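Local coordinates for protein DNA photolyase (Agrobacterium tumefaciens, PDB 4U63) that repairs cyclobutane pyrimidine dimers in DNA with light, using a flavin cofactor and, as antenna, a bound methenyltetrahydrofolate, at residues H276-L281 and S291-E296; I269-V274 and W299-Y304. All coordinates share one frame; numbering follows the deposited sequence.

Interaction 1 of 2, residues H276-L281 and S291-E296; sequences HATKGL and SRFRKE. With FAD (flavin-adenine dinucleotide), chain C; SO4 (sulfate ion), chain I; SO4 (sulfate ion), chain F; SO4 (sulfate ion), chain G.
Arg-294 reaches from helix 287-309 to the turn at 276-281 and holds the hydroxyl of Thr-278 side-on with two nitrogens. NE and NH2 each donate to Thr-278 OG1 at 2.9 Å, and the oxygen lies in the guanidinium plane. Both bonds are moderately bent, since one oxygen serves two diverging N-H groups. Beyond the threonine, NH2 of Arg-294 also donates to O3 of a sulfate ion at 2.6 Å. Lys-279 NZ and Gly-280 N bind other oxygens of that ion, the Gly-280 bond spanning 3.0 Å to O1 and nearly straight at 171°. The sulfate, probably from the crystallisation liquor, thus bridges the turn and the helix; Lys-279 NZ has a second anionic partner in Glu-180. Lys-279 also lays its CG obliquely against the guanidinium, 3.7 Å from Arg-294 NH2. The other branch of Thr-278 is apolar: CG2 meets the ring edge of Phe-293, 3.8 Å from CD2. With chi1 at 69°, OG1 of Thr-278 sits between the backbone N and the carbonyl carbon, where it meets the arginine, and CG2 is left beside the phenylalanine ring. OG1 also bonds to Trp-275 O, which fixes the hydroxyl, and the Trp-275 ring makes a cation-pi contact with Arg-294. Phe-293 CE1 lies 3.6 Å from C5B of the FAD, so the ring spans from the turn to the cofactor. A type I beta turn from His-276 to Lys-279 carries the chain out of helix 271-276, with helix 227-238 packed against Ala-277 and Leu-281, while Trp-172 of helix 168-177 touches Arg-294.

Interaction 2 of 2, residues I269-V274 and W299-Y304; sequences ISPAAV and WREFCY. With FAD (flavin-adenine dinucleotide), chain C.
Pro-271, in the first turn of helix 271-276, sets its ring against the polar ends of Arg-300 and Glu-301 on helix 287-309. Along the latter helix, Trp-299 comes first and belongs to the cofactor side: its CB lies 4.0 Å from C6A of the FAD adenine, and its indole stacks with Tyr-168. Arg-300 follows and touches both the cofactor and the proline. Its CD passes 3.6 Å from the ribose oxygen O2B of FAD, and its NH1 ends 3.8 Å from Pro-271 CG, the proline lying obliquely to the guanidinium. An extended chain, with CG anti to the backbone N (chi1 172°), carries the guanidinium past the ribose to the proline, and NH1 is bonded to Gln-149 O. Glu-301 bends at chi2 (-71°) and brings OE2 to 4.1 Å from Pro-271 CG. Its carboxylate is claimed by the 149-152 loop, OE1 by His-152 ND1 and OE2 by Leu-151 N, while its ion pair with Arg-300 NH1 is long, 3.9 Å to OE2. Further along, Cys-303 turns back to the cofactor, its SG 3.7 Å from C2A of the adenine, and Tyr-304 OH bonds to Asp-395. On the proline's own segment, Ser-270 is the N-cap: its OG accepts from Ala-273 N at 3.0 Å and is also bonded to Asp-39. The contact is therefore apolar methylenes against buried charged groups, with Arg-300 NH1 and both carboxylate oxygens of Glu-301 bonded to the 149-152 loop; the proline packs on them without bonding, and the opposite charges would partly balance.

From the N-terminal side, 269-274 holds the start of helix 271-276; the chain leaves that helix by the turn at 276-281 and soon starts helix 287-309, which carries 291-296 and then 299-304. Interaction 1 closes the short inner loop, with nine residues between its segments; interaction 2 closes the longer one around it, with twenty-four, so the first nests inside the second. Interaction 2 ties the start of the short helix, and interaction 1 the turn that leaves it, to one long helix that also lines the FAD site. Their centres lie 12 Å apart, and they touch directly where Phe-293 CE2 packs 3.6 Å from Val-274 CG1.

Interaction 1 of 2, residues H276-L281 and S291-E296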
loop_
_atom_site.group_PDB
_atom_site.type_symbol
_atom_site.label_atom_id
_atom_site.label_comp_id
_atom_site.label_asym_id
_atom_site.label_seq_id
_atom_site.Cartn_x
_atom_site.Cartn_y
_atom_site.Cartn_z
ATOM N N HIS A 276 -1.451 6.877 17.867
ATOM C CA HIS A 276 -1.536 6.835 19.337
ATOM C C HIS A 276 -0.340 6.101 19.958
ATOM O O HIS A 276 0.103 6.448 21.048
ATOM C CB HIS A 276 -2.858 6.188 19.769
ATOM C CG HIS A 276 -3.124 6.275 21.234
ATOM N ND1 HIS A 276 -2.793 5.264 22.109
ATOM C CD2 HIS A 276 -3.694 7.246 21.985
ATOM C CE1 HIS A 276 -3.145 5.609 23.334
ATOM N NE2 HIS A 276 -3.693 6.810 23.286
ATOM N N ALA A 277 0.194 5.114 19.242
ATOM C CA ALA A 277 1.383 4.388 19.695
ATOM C C ALA A 277 2.647 5.260 19.773
ATOM O O ALA A 277 3.618 4.865 20.416
ATOM C CB ALA A 277 1.638 3.194 18.788
ATOM N N THR A 278 2.638 6.425 19.112
ATOM C CA THR A 278 3.765 7.364 19.158
ATOM C C THR A 278 3.637 8.392 20.280
ATOM O O THR A 278 4.520 9.224 20.451
ATOM C CB THR A 278 3.940 8.121 17.830
ATOM O OG1 THR A 278 2.851 9.034 17.629
ATOM C CG2 THR A 278 4.061 7.152 16.681
ATOM N N LYS A 279 2.543 8.329 21.030
ATOM C CA LYS A 279 2.319 9.234 22.142
ATOM C C LYS A 279 3.003 8.714 23.391
ATOM O O LYS A 279 3.143 7.512 23.574
ATOM C CB LYS A 279 0.820 9.398 22.408
ATOM C CG LYS A 279 0.075 10.124 21.297
ATOM C CD LYS A 279 -1.421 10.207 21.576
ATOM C CE LYS A 279 -1.754 11.039 22.807
ATOM N NZ LYS A 279 -1.257 12.436 22.688
ATOM N N GLY A 280 3.436 9.639 24.239
ATOM C CA GLY A 280 3.963 9.314 25.559
ATOM C C GLY A 280 5.325 8.655 25.584
ATOM O O GLY A 280 5.610 7.872 26.488
ATOM N N LEU A 281 6.175 8.982 24.611
ATOM C CA LEU A 281 7.470 8.316 24.451
ATOM C C LEU A 281 8.680 9.207 24.744
ATOM O O LEU A 281 9.818 8.802 24.488
ATOM C CB LEU A 281 7.587 7.768 23.020
ATOM C CG LEU A 281 6.528 6.764 22.562
ATOM C CD1 LEU A 281 6.797 6.375 21.122
ATOM C CD2 LEU A 281 6.506 5.528 23.450
ATOM N N SER A 291 7.912 13.118 14.938
ATOM C CA SER A 291 7.342 14.065 13.977
ATOM C C SER A 291 7.506 13.555 12.550
ATOM O O SER A 291 6.555 13.562 11.774
ATOM C CB SER A 291 7.991 15.436 14.116
ATOM O OG SER A 291 7.402 16.358 13.216
ATOM N N ARG A 292 8.707 13.096 12.216
ATOM C CA ARG A 292 8.979 12.560 10.867
ATOM C C ARG A 292 8.130 11.331 10.534
ATOM O O ARG A 292 7.577 11.224 9.437
ATOM C CB ARG A 292 10.464 12.221 10.685
ATOM C CG ARG A 292 10.844 11.822 9.248
ATOM C CD ARG A 292 10.492 12.926 8.241
ATOM N NE ARG A 292 11.216 14.159 8.558
ATOM C CZ ARG A 292 11.141 15.304 7.869
ATOM N NH1 ARG A 292 10.358 15.413 6.798
ATOM N NH2 ARG A 292 11.862 16.353 8.263
ATOM N N PHE A 293 8.016 10.411 11.479
ATOM C CA PHE A 293 7.177 9.227 11.277
ATOM C C PHE A 293 5.702 9.625 11.077
ATOM O O PHE A 293 5.027 9.117 10.179
ATOM C CB PHE A 293 7.335 8.254 12.449
ATOM C CG PHE A 293 6.536 7.004 12.290
ATOM C CD1 PHE A 293 6.787 6.143 11.227
ATOM C CD2 PHE A 293 5.520 6.692 13.182
ATOM C CE1 PHE A 293 6.051 4.995 11.062
ATOM C CE2 PHE A 293 4.778 5.537 13.024
ATOM C CZ PHE A 293 5.045 4.686 11.960
ATOM N N ARG A 294 5.218 10.535 11.914
ATOM C CA ARG A 294 3.851 11.068 11.761
ATOM C C ARG A 294 3.644 11.711 10.391
ATOM O O ARG A 294 2.598 11.512 9.765
ATOM C CB ARG A 294 3.535 12.056 12.875
ATOM C CG ARG A 294 3.261 11.380 14.198
ATOM C CD ARG A 294 3.197 12.379 15.332
ATOM N NE ARG A 294 2.898 11.728 16.602
ATOM C CZ ARG A 294 2.672 12.362 17.753
ATOM N NH1 ARG A 294 2.684 13.692 17.818
ATOM N NH2 ARG A 294 2.414 11.661 18.851
ATOM N N LYS A 295 4.632 12.462 9.908
ATOM C CA LYS A 295 4.538 13.045 8.555
ATOM C C LYS A 295 4.315 11.970 7.494
ATOM O O LYS A 295 3.530 12.169 6.583
ATOM C CB LYS A 295 5.769 13.873 8.202
ATOM C CG LYS A 295 5.770 15.246 8.857
ATOM C CD LYS A 295 6.990 16.066 8.458
ATOM C CE LYS A 295 6.917 17.457 9.052
ATOM N NZ LYS A 295 8.174 18.207 8.821
ATOM N N GLU A 296 4.992 10.826 7.627
ATOM C CA GLU A 296 4.847 9.751 6.646
ATOM C C GLU A 296 3.444 9.139 6.674
ATOM O O GLU A 296 2.863 8.862 5.619
ATOM C CB GLU A 296 5.931 8.689 6.828
ATOM C CG GLU A 296 7.347 9.229 6.652
ATOM C CD GLU A 296 7.533 10.059 5.402
ATOM O OE1 GLU A 296 7.108 9.609 4.309
ATOM O OE2 GLU A 296 8.106 11.152 5.513
HETATM P PA FAD C . 7.537 4.064 6.848
HETATM O O1A FAD C . 8.707 4.927 6.504
HETATM O O2A FAD C . 7.593 3.237 8.089
HETATM O O5B FAD C . 6.248 5.020 6.822
HETATM C C5B FAD C . 5.072 4.736 7.588
HETATM C C4B FAD C . 3.823 4.716 6.720
HETATM O O4B FAD C . 3.613 5.976 6.084
HETATM C C3B FAD C . 3.883 3.708 5.596
HETATM O O3B FAD C . 3.597 2.374 6.049
HETATM C C2B FAD C . 2.863 4.264 4.627
HETATM O O2B FAD C . 1.531 3.895 4.993
HETATM C C1B FAD C . 3.024 5.755 4.793
HETATM N N9A FAD C . 3.916 6.380 3.791
HETATM C C8A FAD C . 5.240 6.574 3.921
HETATM N N7A FAD C . 5.751 7.201 2.842
HETATM C C5A FAD C . 4.727 7.440 1.994
HETATM C C6A FAD C . 4.592 8.062 0.674
HETATM N N6A FAD C . 5.673 8.568 0.049
HETATM N N1A FAD C . 3.354 8.094 0.130
HETATM C C2A FAD C . 2.276 7.574 0.760
HETATM N N3A FAD C . 2.342 6.993 1.976
HETATM C C4A FAD C . 3.521 6.899 2.621
HETATM N N1 FAD C . 2.998 3.280 -0.429
HETATM C C2 FAD C . 1.962 2.435 -0.235
HETATM O O2 FAD C . 1.532 2.317 0.935
HETATM N N3 FAD C . 1.398 1.743 -1.256
HETATM C C4 FAD C . 1.838 1.857 -2.535
HETATM O O4 FAD C . 1.302 1.224 -3.481
HETATM C C4X FAD C . 2.976 2.755 -2.816
HETATM N N5 FAD C . 3.510 2.919 -4.063
HETATM C C5X FAD C . 4.546 3.782 -4.274
HETATM C C6 FAD C . 5.072 3.973 -5.545
HETATM C C7 FAD C . 6.142 4.844 -5.770
HETATM C C7M FAD C . 6.701 5.037 -7.161
HETATM C C8 FAD C . 6.741 5.579 -4.634
HETATM C C8M FAD C . 7.896 6.539 -4.818
HETATM C C9 FAD C . 6.229 5.394 -3.378
HETATM C C9A FAD C . 5.156 4.533 -3.131
HETATM N N10 FAD C . 4.635 4.342 -1.817
HETATM C C10 FAD C . 3.547 3.469 -1.646
HETATM C "C1'" FAD C . 5.135 5.091 -0.658
HETATM C "C2'" FAD C . 6.246 4.519 0.195
HETATM O "O2'" FAD C . 7.361 4.189 -0.641
HETATM C "C3'" FAD C . 5.788 3.325 1.009
HETATM O "O3'" FAD C . 4.639 3.650 1.786
HETATM C "C4'" FAD C . 6.928 2.887 1.929
HETATM O "O4'" FAD C . 7.988 2.357 1.137
HETATM C "C5'" FAD C . 6.421 1.837 2.897
HETATM O "O5'" FAD C . 7.454 1.383 3.783
HETATM P P FAD C . 7.240 1.553 5.366
HETATM O O1P FAD C . 8.405 0.935 6.056
HETATM O O2P FAD C . 5.890 1.031 5.770
HETATM O O3P FAD C . 7.263 3.151 5.533
HETATM S S SO4 I . 2.422 13.437 22.519
HETATM O O1 SO4 I . 3.041 12.508 23.488
HETATM O O2 SO4 I . 0.986 13.576 22.823
HETATM O O3 SO4 I . 2.577 12.918 21.147
HETATM O O4 SO4 I . 3.063 14.762 22.616
HETATM S S SO4 F . 10.946 19.058 6.082
HETATM O O1 SO4 F . 11.212 18.511 4.735
HETATM O O2 SO4 F . 9.743 18.415 6.650
HETATM O O3 SO4 F . 10.729 20.514 5.995
HETATM O O4 SO4 F . 12.107 18.796 6.953
HETATM S S SO4 G . 6.687 21.637 9.145
HETATM O O1 SO4 G . 5.286 22.076 9.324
HETATM O O2 SO4 G . 7.101 20.794 10.295
HETATM O O3 SO4 G . 6.800 20.857 7.896
HETATM O O4 SO4 G . 7.553 22.836 9.062
#

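Interaction 2 of 2, residues I269-V274 and W299-Y304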
loop_
_atom_site.group_PDB
_atom_site.type_symbol
_atom_site.label_atom_id
_atom_site.label_comp_id
_atom_site.label_asym_id
_atom_site.label_seq_id
_atom_site.Cartn_x
_atom_site.Cartn_y
_atom_site.Cartn_z
ATOM N N ILE A 269 -4.454 -2.726 10.654
ATOM C CA ILE A 269 -4.220 -1.794 11.752
ATOM C C ILE A 269 -4.712 -0.429 11.268
ATOM O O ILE A 269 -4.583 -0.112 10.090
ATOM C CB ILE A 269 -2.727 -1.775 12.173
ATOM C CG1 ILE A 269 -2.538 -0.970 13.462
ATOM C CG2 ILE A 269 -1.824 -1.248 11.054
ATOM C CD1 ILE A 269 -1.240 -1.270 14.162
ATOM N N SER A 270 -5.295 0.358 12.163
ATOM C CA SER A 270 -5.772 1.694 11.807
ATOM C C SER A 270 -4.662 2.741 11.938
ATOM O O SER A 270 -3.778 2.594 12.773
ATOM C CB SER A 270 -6.933 2.092 12.709
ATOM O OG SER A 270 -6.497 2.447 14.008
ATOM N N PRO A 271 -4.720 3.822 11.131
ATOM C CA PRO A 271 -3.711 4.864 11.306
ATOM C C PRO A 271 -3.831 5.549 12.683
ATOM O O PRO A 271 -2.833 6.029 13.200
ATOM C CB PRO A 271 -4.004 5.833 10.149
ATOM C CG PRO A 271 -5.447 5.594 9.834
ATOM C CD PRO A 271 -5.597 4.115 9.985
ATOM N N ALA A 272 -5.030 5.570 13.274
ATOM C CA ALA A 272 -5.188 6.145 14.624
ATOM C C ALA A 272 -4.426 5.329 15.654
ATOM O O ALA A 272 -3.840 5.901 16.556
ATOM C CB ALA A 272 -6.652 6.254 15.022
ATOM N N ALA A 273 -4.439 4.000 15.513
ATOM C CA ALA A 273 -3.676 3.125 16.425
ATOM C C ALA A 273 -2.174 3.375 16.291
ATOM O O ALA A 273 -1.466 3.478 17.284
ATOM C CB ALA A 273 -3.991 1.661 16.167
ATOM N N VAL A 274 -1.703 3.488 15.053
ATOM C CA VAL A 274 -0.294 3.804 14.788
ATOM C C VAL A 274 0.083 5.162 15.408
ATOM O O VAL A 274 1.084 5.277 16.117
ATOM C CB VAL A 274 0.018 3.795 13.280
ATOM C CG1 VAL A 274 1.463 4.203 13.019
ATOM C CG2 VAL A 274 -0.260 2.425 12.682
ATOM N N TRP A 299 1.455 11.520 4.793
ATOM C CA TRP A 299 1.610 11.359 3.328
ATOM C C TRP A 299 0.582 10.360 2.767
ATOM O O TRP A 299 0.028 10.585 1.703
ATOM C CB TRP A 299 3.031 10.964 2.909
ATOM C CG TRP A 299 3.950 12.140 2.775
ATOM C CD1 TRP A 299 4.870 12.563 3.675
ATOM C CD2 TRP A 299 4.013 13.067 1.673
ATOM N NE1 TRP A 299 5.521 13.675 3.210
ATOM C CE2 TRP A 299 5.008 14.014 1.986
ATOM C CE3 TRP A 299 3.332 13.181 0.450
ATOM C CZ2 TRP A 299 5.346 15.059 1.128
ATOM C CZ3 TRP A 299 3.668 14.240 -0.402
ATOM C CH2 TRP A 299 4.664 15.160 -0.056
ATOM N N ARG A 300 0.317 9.279 3.493
ATOM C CA ARG A 300 -0.760 8.347 3.106
ATOM C C ARG A 300 -2.114 9.075 3.054
ATOM O O ARG A 300 -2.860 8.961 2.071
ATOM C CB ARG A 300 -0.800 7.127 4.043
ATOM C CG ARG A 300 -1.999 6.201 3.850
ATOM C CD ARG A 300 -1.862 4.933 4.687
ATOM N NE ARG A 300 -3.063 4.094 4.622
ATOM C CZ ARG A 300 -4.159 4.240 5.367
ATOM N NH1 ARG A 300 -4.253 5.200 6.298
ATOM N NH2 ARG A 300 -5.180 3.408 5.195
ATOM N N GLU A 301 -2.404 9.846 4.105
ATOM C CA GLU A 301 -3.623 10.668 4.152
ATOM C C GLU A 301 -3.728 11.578 2.943
ATOM O O GLU A 301 -4.789 11.681 2.307
ATOM C CB GLU A 301 -3.645 11.523 5.417
ATOM C CG GLU A 301 -3.685 10.725 6.715
ATOM C CD GLU A 301 -5.017 10.051 6.954
ATOM O OE1 GLU A 301 -6.089 10.666 6.686
ATOM O OE2 GLU A 301 -4.997 8.896 7.431
ATOM N N PHE A 302 -2.621 12.250 2.632
ATOM C CA PHE A 302 -2.598 13.209 1.544
ATOM C C PHE A 302 -2.857 12.524 0.203
ATOM O O PHE A 302 -3.575 13.062 -0.641
ATOM C CB PHE A 302 -1.263 13.950 1.538
ATOM C CG PHE A 302 -1.196 15.095 0.574
ATOM C CD1 PHE A 302 -2.172 16.094 0.576
ATOM C CD2 PHE A 302 -0.121 15.211 -0.326
ATOM C CE1 PHE A 302 -2.100 17.163 -0.317
ATOM C CE2 PHE A 302 -0.045 16.281 -1.203
ATOM C CZ PHE A 302 -1.040 17.260 -1.202
ATOM N N CYS A 303 -2.276 11.338 0.006
ATOM C CA CYS A 303 -2.525 10.578 -1.228
ATOM C C CYS A 303 -4.020 10.280 -1.404
ATOM O O CYS A 303 -4.565 10.414 -2.516
ATOM C CB CYS A 303 -1.701 9.291 -1.250
ATOM S SG CYS A 303 0.077 9.575 -1.427
ATOM N N TYR A 304 -4.686 9.888 -0.312
ATOM C CA TYR A 304 -6.134 9.651 -0.339
ATOM C C TYR A 304 -6.926 10.946 -0.584
ATOM O O TYR A 304 -7.953 10.924 -1.259
ATOM C CB TYR A 304 -6.608 8.922 0.925
ATOM C CG TYR A 304 -6.480 7.423 0.806
ATOM C CD1 TYR A 304 -7.512 6.666 0.269
ATOM C CD2 TYR A 304 -5.324 6.760 1.206
ATOM C CE1 TYR A 304 -7.404 5.298 0.137
ATOM C CE2 TYR A 304 -5.213 5.387 1.076
ATOM C CZ TYR A 304 -6.261 4.665 0.549
ATOM O OH TYR A 304 -6.185 3.313 0.403
HETATM P PA FAD C . 7.537 4.064 6.848
HETATM O O1A FAD C . 8.707 4.927 6.504
HETATM O O2A FAD C . 7.593 3.237 8.089
HETATM O O5B FAD C . 6.248 5.020 6.822
HETATM C C5B FAD C . 5.072 4.736 7.588
HETATM C C4B FAD C . 3.823 4.716 6.720
HETATM O O4B FAD C . 3.613 5.976 6.084
HETATM C C3B FAD C . 3.883 3.708 5.596
HETATM O O3B FAD C . 3.597 2.374 6.049
HETATM C C2B FAD C . 2.863 4.264 4.627
HETATM O O2B FAD C . 1.531 3.895 4.993
HETATM C C1B FAD C . 3.024 5.755 4.793
HETATM N N9A FAD C . 3.916 6.380 3.791
HETATM C C8A FAD C . 5.240 6.574 3.921
HETATM N N7A FAD C . 5.751 7.201 2.842
HETATM C C5A FAD C . 4.727 7.440 1.994
HETATM C C6A FAD C . 4.592 8.062 0.674
HETATM N N6A FAD C . 5.673 8.568 0.049
HETATM N N1A FAD C . 3.354 8.094 0.130
HETATM C C2A FAD C . 2.276 7.574 0.760
HETATM N N3A FAD C . 2.342 6.993 1.976
HETATM C C4A FAD C . 3.521 6.899 2.621
HETATM N N1 FAD C . 2.998 3.280 -0.429
HETATM C C2 FAD C . 1.962 2.435 -0.235
HETATM O O2 FAD C . 1.532 2.317 0.935
HETATM N N3 FAD C . 1.398 1.743 -1.256
HETATM C C4 FAD C . 1.838 1.857 -2.535
HETATM O O4 FAD C . 1.302 1.224 -3.481
HETATM C C4X FAD C . 2.976 2.755 -2.816
HETATM N N5 FAD C . 3.510 2.919 -4.063
HETATM C C5X FAD C . 4.546 3.782 -4.274
HETATM C C6 FAD C . 5.072 3.973 -5.545
HETATM C C7 FAD C . 6.142 4.844 -5.770
HETATM C C7M FAD C . 6.701 5.037 -7.161
HETATM C C8 FAD C . 6.741 5.579 -4.634
HETATM C C8M FAD C . 7.896 6.539 -4.818
HETATM C C9 FAD C . 6.229 5.394 -3.378
HETATM C C9A FAD C . 5.156 4.533 -3.131
HETATM N N10 FAD C . 4.635 4.342 -1.817
HETATM C C10 FAD C . 3.547 3.469 -1.646
HETATM C "C1'" FAD C . 5.135 5.091 -0.658
HETATM C "C2'" FAD C . 6.246 4.519 0.195
HETATM O "O2'" FAD C . 7.361 4.189 -0.641
HETATM C "C3'" FAD C . 5.788 3.325 1.009
HETATM O "O3'" FAD C . 4.639 3.650 1.786
HETATM C "C4'" FAD C . 6.928 2.887 1.929
HETATM O "O4'" FAD C . 7.988 2.357 1.137
HETATM C "C5'" FAD C . 6.421 1.837 2.897
HETATM O "O5'" FAD C . 7.454 1.383 3.783
HETATM P P FAD C . 7.240 1.553 5.366
HETATM O O1P FAD C . 8.405 0.935 6.056
HETATM O O2P FAD C . 5.890 1.031 5.770
HETATM O O3P FAD C . 7.263 3.151 5.533
#